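Local coordinates for protein cytolethal distending toxin subunit B (Escherichia coli, PDB 2F1N) that nicks DNA as the endonuclease subunit of a tripartite toxin and very probably damages the DNA of intoxicated cells, leading to G2/M cell cycle arrest, at residues A[93-98]-A[110-115]; A[183-188]-A[219-224]. One frame throughout, in Å; residues are numbered along the deposited sequence.

Interaction 1: A[93-98]-A[110-115]; sequences VYIYFS and ALVSNR
Ala-110 sets its methyl against the ring of Phe-97, CB lying 3.7 Å from CD2. Phe-97 has CG anti to its own N (chi1 -159°), unlike the other aromatics of its strand, and the ring leans over to the methyl from the neighbouring strand. On the same face CG2 of Ile-95 comes more loosely up to the Ala-110 methyl. Leu-111 exchanges both backbone bonds with Tyr-96: the amide of Tyr-96 gives a short, straight bond to Leu-111 O (2.7 Å), and Leu-111 N returns one to Tyr-96 O. On the opposite face of the sheet from Ala-110, the side chains of this pair touch lightly, CB to CB, while the Tyr-96 ring turns an edge to the Leu-111 carbonyl. Val-112 returns to the side of Ile-95 and Phe-97. Its CG1 sits 3.8 Å from CG2 of Val-93 and a little farther from CG1 of Ile-95, and Trp-34 and Ile-42 of helix 31-42 pack onto this valine patch. Ser-113 forms the second hydrogen-bonded pair, with Tyr-94; Tyr-94 N reaches Ser-113 O at 2.9 Å, with an almost linear N-H...O of 175°. The hydroxyl of Ser-113 lies in the plane of the Tyr-96 ring, OG 3.5 Å from CE2, and makes a weak bond to Arg-115 O. Farther along that ring, Tyr-96 OH is held by Glu-79 and the amide of Ala-117. Asn-114 leaves the strand, and its ND2 bonds to Asp-49. Arg-115 brings its carbonyl carbon to within 3.8 Å of CD1 of Tyr-94. This is a regular antiparallel beta hairpin, with one face under a helix and the other turned to strand 133-138, as expected within the two-sheet sandwich of the DNase I-like fold.

Interaction 2: A[183-188]-A[219-224]; sequences LGDFNR and RTLDYA
Phe-186 and Tyr-223 form an offset stack, centroids 4.8 Å apart and planes 30° from parallel, with Phe-186 CD2 over the rim of the tyrosine face. Tyr-223 takes chi1 of 49°, placing CG between its N and carbonyl carbon; from there one face of the ring lies against Phe-186 and its OH bonds to Arg-188 O at 2.8 Å, approaching from above the carbonyl plane. Beside the stack, Leu-221 O accepts the Phe-186 amide N (2.8 Å), and Gly-184 and Tyr-223 exchange two backbone bonds. Leu-221 CD2 is wedged 3.6 Å from Arg-188 N and also covers one face of the Arg-219 guanidinium. On the other side of the strands, the like-charged carboxylates of Asp-185 and Asp-222 lie close, OD1 to OD1 3.9 Å. Farther out, Asn-22 holds Asp-185 OD2, while Thr-214 and His-254 hold Asp-222 OD2. Arg-188 is fixed by Asn-154 and a salt bridge to Asp-192. The Gly-Asp-Phe-Asn run after strand 179-183 matches the GDFN motif of the DNase I-like nucleases, and the Asp-222 to His-254 bond is consistent with the Asp-His pairs of their active sites.

Overall arrangement
From the N terminus, the chain lays down strands 18-25, 50-56 and 78-83, among others, before interaction 1, where strand 109-113 returns against strand 92-98 and closes a short, mostly irregular loop. It then builds much of the second sheet, through strands 119-123, 133-138, 141-147 and 179-183. Interaction 2 closes a 30-residue excursion carrying helices 190-194 and 199-203 and strand 205-208. The two loops follow one another, neither nested nor crossed. Interaction 1 joins neighbouring strands of one sheet; interaction 2 joins the end of strand 179-183 and the loop after it to strand 222-228, and its Leu-183 and Asp-185 also touch strand 50-56 of the first sheet. Their centres are 20 Å apart.

Interaction 1: A[93-98]-A[110-115]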
loop_
_atom_site.group_PDB
_atom_site.type_symbol
_atom_site.label_atom_id
_atom_site.label_comp_id
_atom_site.label_asym_id
_atom_site.label_seq_id
_atom_site.Cartn_x
_atom_site.Cartn_y
_atom_site.Cartn_z
ATOM N N VAL A 93 14.473 7.944 3.015
ATOM C CA VAL A 93 13.347 7.023 3.157
ATOM C C VAL A 93 13.750 5.679 2.551
ATOM O O VAL A 93 14.700 5.615 1.745
ATOM C CB VAL A 93 12.034 7.556 2.504
ATOM C CG1 VAL A 93 11.452 8.805 3.273
ATOM C CG2 VAL A 93 12.205 7.786 0.987
ATOM N N TYR A 94 13.011 4.640 2.903
ATOM C CA TYR A 94 13.229 3.294 2.383
ATOM C C TYR A 94 12.149 2.960 1.367
ATOM O O TYR A 94 10.975 3.236 1.577
ATOM C CB TYR A 94 13.184 2.256 3.548
ATOM C CG TYR A 94 14.433 2.303 4.391
ATOM C CD1 TYR A 94 14.554 3.232 5.409
ATOM C CD2 TYR A 94 15.467 1.410 4.139
ATOM C CE1 TYR A 94 15.744 3.295 6.190
ATOM C CE2 TYR A 94 16.612 1.430 4.890
ATOM C CZ TYR A 94 16.732 2.366 5.937
ATOM O OH TYR A 94 17.876 2.393 6.701
ATOM N N ILE A 95 12.542 2.383 0.215
ATOM C CA ILE A 95 11.554 1.951 -0.777
ATOM C C ILE A 95 11.602 0.454 -0.911
ATOM O O ILE A 95 12.692 -0.126 -1.043
ATOM C CB ILE A 95 11.877 2.592 -2.187
ATOM C CG1 ILE A 95 11.874 4.135 -2.110
ATOM C CG2 ILE A 95 10.812 2.112 -3.208
ATOM C CD1 ILE A 95 12.282 4.778 -3.495
ATOM N N TYR A 96 10.447 -0.203 -0.906
ATOM C CA TYR A 96 10.424 -1.663 -1.145
ATOM C C TYR A 96 9.720 -1.788 -2.467
ATOM O O TYR A 96 8.541 -1.372 -2.637
ATOM C CB TYR A 96 9.649 -2.378 0.011
ATOM C CG TYR A 96 10.424 -2.130 1.257
ATOM C CD1 TYR A 96 11.510 -2.965 1.590
ATOM C CD2 TYR A 96 10.205 -0.966 2.023
ATOM C CE1 TYR A 96 12.318 -2.700 2.714
ATOM C CE2 TYR A 96 11.029 -0.672 3.119
ATOM C CZ TYR A 96 12.072 -1.544 3.458
ATOM O OH TYR A 96 12.912 -1.239 4.527
ATOM N N PHE A 97 10.461 -2.293 -3.445
ATOM C CA PHE A 97 9.989 -2.210 -4.835
ATOM C C PHE A 97 9.880 -3.580 -5.454
ATOM O O PHE A 97 10.842 -4.350 -5.378
ATOM C CB PHE A 97 10.934 -1.302 -5.650
ATOM C CG PHE A 97 10.288 -0.747 -6.899
ATOM C CD1 PHE A 97 10.203 -1.501 -8.022
ATOM C CD2 PHE A 97 9.744 0.559 -6.900
ATOM C CE1 PHE A 97 9.578 -1.017 -9.176
ATOM C CE2 PHE A 97 9.109 1.062 -8.077
ATOM C CZ PHE A 97 9.029 0.246 -9.185
ATOM N N SER A 98 8.757 -3.860 -6.124
ATOM C CA SER A 98 8.617 -5.140 -6.832
ATOM C C SER A 98 8.362 -4.878 -8.297
ATOM O O SER A 98 7.303 -4.374 -8.633
ATOM C CB SER A 98 7.448 -5.972 -6.322
ATOM O OG SER A 98 7.683 -6.299 -4.979
ATOM N N ALA A 110 5.015 -0.756 -5.033
ATOM C CA ALA A 110 6.001 -0.273 -4.031
ATOM C C ALA A 110 5.369 0.127 -2.714
ATOM O O ALA A 110 4.186 0.466 -2.647
ATOM C CB ALA A 110 6.844 0.946 -4.599
ATOM N N LEU A 111 6.202 0.087 -1.684
ATOM C CA LEU A 111 5.922 0.761 -0.406
ATOM C C LEU A 111 7.099 1.672 -0.106
ATOM O O LEU A 111 8.276 1.278 -0.248
ATOM C CB LEU A 111 5.762 -0.289 0.672
ATOM C CG LEU A 111 4.464 -1.071 0.728
ATOM C CD1 LEU A 111 4.716 -2.406 1.485
ATOM C CD2 LEU A 111 3.429 -0.214 1.501
ATOM N N VAL A 112 6.801 2.886 0.340
ATOM C CA VAL A 112 7.822 3.834 0.743
ATOM C C VAL A 112 7.604 4.107 2.236
ATOM O O VAL A 112 6.448 4.328 2.663
ATOM C CB VAL A 112 7.664 5.156 -0.011
ATOM C CG1 VAL A 112 8.914 6.061 0.213
ATOM C CG2 VAL A 112 7.465 4.861 -1.526
ATOM N N SER A 113 8.675 4.051 2.997
ATOM C CA SER A 113 8.533 4.241 4.454
ATOM C C SER A 113 9.630 5.076 5.060
ATOM O O SER A 113 10.775 4.942 4.697
ATOM C CB SER A 113 8.515 2.910 5.194
ATOM O OG SER A 113 9.287 1.972 4.529
ATOM N N ASN A 114 9.272 5.900 6.036
ATOM C CA ASN A 114 10.324 6.707 6.702
ATOM C C ASN A 114 11.070 5.959 7.814
ATOM O O ASN A 114 11.960 6.545 8.469
ATOM C CB ASN A 114 9.767 8.029 7.225
ATOM C CG ASN A 114 8.622 7.867 8.192
ATOM O OD1 ASN A 114 8.371 6.806 8.740
ATOM N ND2 ASN A 114 7.951 8.993 8.461
ATOM N N ARG A 115 10.738 4.679 7.975
ATOM C CA ARG A 115 11.474 3.779 8.857
ATOM C C ARG A 115 11.870 2.526 8.063
ATOM O O ARG A 115 11.067 2.020 7.287
ATOM C CB ARG A 115 10.589 3.386 10.063
ATOM C CG ARG A 115 10.237 4.579 10.970
ATOM C CD ARG A 115 9.550 4.226 12.326
ATOM N NE ARG A 115 10.421 3.513 13.290
ATOM C CZ ARG A 115 10.757 3.935 14.537
ATOM N NH1 ARG A 115 10.334 5.102 15.027
ATOM N NH2 ARG A 115 11.543 3.173 15.306
#

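Interaction 2: A[183-188]-A[219-224]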
loop_
_atom_site.group_PDB
_atom_site.type_symbol
_atom_site.label_atom_id
_atom_site.label_comp_id
_atom_site.label_asym_id
_atom_site.label_seq_id
_atom_site.Cartn_x
_atom_site.Cartn_y
_atom_site.Cartn_z
ATOM N N LEU A 183 -3.446 -1.341 1.724
ATOM C CA LEU A 183 -3.715 -0.046 1.081
ATOM C C LEU A 183 -3.608 -0.297 -0.404
ATOM O O LEU A 183 -2.611 -0.850 -0.860
ATOM C CB LEU A 183 -2.604 0.930 1.464
ATOM C CG LEU A 183 -2.628 1.384 2.933
ATOM C CD1 LEU A 183 -1.194 1.705 3.480
ATOM C CD2 LEU A 183 -3.506 2.640 2.978
ATOM N N GLY A 184 -4.623 0.035 -1.152
ATOM C CA GLY A 184 -4.438 -0.160 -2.579
ATOM C C GLY A 184 -5.603 0.151 -3.433
ATOM O O GLY A 184 -6.576 0.774 -2.970
ATOM N N ASP A 185 -5.421 -0.203 -4.713
ATOM C CA ASP A 185 -6.463 -0.071 -5.708
ATOM C C ASP A 185 -7.141 -1.421 -5.783
ATOM O O ASP A 185 -6.647 -2.393 -6.381
ATOM C CB ASP A 185 -5.833 0.343 -7.057
ATOM C CG ASP A 185 -6.840 0.471 -8.164
ATOM O OD1 ASP A 185 -8.071 0.177 -7.982
ATOM O OD2 ASP A 185 -6.439 0.817 -9.303
ATOM N N PHE A 186 -8.316 -1.469 -5.172
ATOM C CA PHE A 186 -9.063 -2.720 -5.109
ATOM C C PHE A 186 -9.942 -2.955 -6.322
ATOM O O PHE A 186 -10.493 -4.045 -6.505
ATOM C CB PHE A 186 -9.891 -2.759 -3.826
ATOM C CG PHE A 186 -9.056 -2.865 -2.589
ATOM C CD1 PHE A 186 -8.540 -4.107 -2.196
ATOM C CD2 PHE A 186 -8.762 -1.734 -1.823
ATOM C CE1 PHE A 186 -7.721 -4.200 -1.037
ATOM C CE2 PHE A 186 -7.966 -1.816 -0.647
ATOM C CZ PHE A 186 -7.459 -3.058 -0.263
ATOM N N ASN A 187 -10.097 -1.912 -7.145
ATOM C CA ASN A 187 -10.828 -2.032 -8.424
ATOM C C ASN A 187 -12.267 -2.535 -8.286
ATOM O O ASN A 187 -12.830 -3.083 -9.228
ATOM C CB ASN A 187 -10.038 -2.879 -9.457
ATOM C CG ASN A 187 -9.304 -2.015 -10.460
ATOM O OD1 ASN A 187 -9.861 -1.021 -10.980
ATOM N ND2 ASN A 187 -8.057 -2.337 -10.723
ATOM N N ARG A 188 -12.848 -2.274 -7.118
ATOM C CA ARG A 188 -14.283 -2.415 -6.808
ATOM C C ARG A 188 -14.574 -1.469 -5.649
ATOM O O ARG A 188 -13.648 -1.084 -4.913
ATOM C CB ARG A 188 -14.653 -3.870 -6.491
ATOM C CG ARG A 188 -13.978 -4.442 -5.247
ATOM C CD ARG A 188 -14.674 -5.776 -4.850
ATOM N NE ARG A 188 -14.368 -6.873 -5.752
ATOM C CZ ARG A 188 -15.035 -8.050 -5.749
ATOM N NH1 ARG A 188 -16.096 -8.217 -4.943
ATOM N NH2 ARG A 188 -14.674 -9.053 -6.542
ATOM N N ARG A 219 -15.595 6.675 -9.418
ATOM C CA ARG A 219 -15.648 5.453 -8.604
ATOM C C ARG A 219 -14.694 5.602 -7.423
ATOM O O ARG A 219 -13.708 6.347 -7.516
ATOM C CB ARG A 219 -15.307 4.222 -9.454
ATOM C CG ARG A 219 -16.414 3.960 -10.544
ATOM C CD ARG A 219 -16.935 2.521 -10.566
ATOM N NE ARG A 219 -15.904 1.664 -11.158
ATOM C CZ ARG A 219 -15.631 0.403 -10.819
ATOM N NH1 ARG A 219 -16.330 -0.248 -9.873
ATOM N NH2 ARG A 219 -14.640 -0.214 -11.455
ATOM N N THR A 220 -14.999 4.892 -6.345
ATOM C CA THR A 220 -14.139 4.888 -5.160
ATOM C C THR A 220 -13.447 3.517 -5.169
ATOM O O THR A 220 -14.034 2.527 -4.755
ATOM C CB THR A 220 -15.018 5.050 -3.915
ATOM O OG1 THR A 220 -15.631 6.365 -3.948
ATOM C CG2 THR A 220 -14.182 5.039 -2.621
ATOM N N LEU A 221 -12.233 3.472 -5.711
ATOM C CA LEU A 221 -11.521 2.211 -5.922
ATOM C C LEU A 221 -10.287 2.055 -5.040
ATOM O O LEU A 221 -9.723 0.953 -4.946
ATOM C CB LEU A 221 -11.072 2.121 -7.370
ATOM C CG LEU A 221 -12.207 2.148 -8.395
ATOM C CD1 LEU A 221 -11.631 1.938 -9.826
ATOM C CD2 LEU A 221 -13.326 1.171 -8.083
ATOM N N ASP A 222 -9.831 3.168 -4.472
ATOM C CA ASP A 222 -8.540 3.209 -3.755
ATOM C C ASP A 222 -8.844 3.510 -2.294
ATOM O O ASP A 222 -9.379 4.577 -1.974
ATOM C CB ASP A 222 -7.682 4.342 -4.328
ATOM C CG ASP A 222 -7.457 4.194 -5.793
ATOM O OD1 ASP A 222 -6.590 3.340 -6.146
ATOM O OD2 ASP A 222 -8.117 4.827 -6.693
ATOM N N TYR A 223 -8.457 2.608 -1.414
ATOM C CA TYR A 223 -8.785 2.795 -0.009
ATOM C C TYR A 223 -8.004 1.794 0.824
ATOM O O TYR A 223 -7.008 1.234 0.334
ATOM C CB TYR A 223 -10.335 2.700 0.166
ATOM C CG TYR A 223 -11.003 1.513 -0.476
ATOM C CD1 TYR A 223 -11.148 0.310 0.219
ATOM C CD2 TYR A 223 -11.557 1.598 -1.780
ATOM C CE1 TYR A 223 -11.787 -0.811 -0.386
ATOM C CE2 TYR A 223 -12.170 0.481 -2.420
ATOM C CZ TYR A 223 -12.295 -0.693 -1.713
ATOM O OH TYR A 223 -12.883 -1.757 -2.309
ATOM N N ALA A 224 -8.419 1.578 2.077
ATOM C CA ALA A 224 -7.653 0.732 3.015
ATOM C C ALA A 224 -8.535 -0.297 3.701
ATOM O O ALA A 224 -9.728 -0.046 3.916
ATOM C CB ALA A 224 -6.913 1.568 4.076
#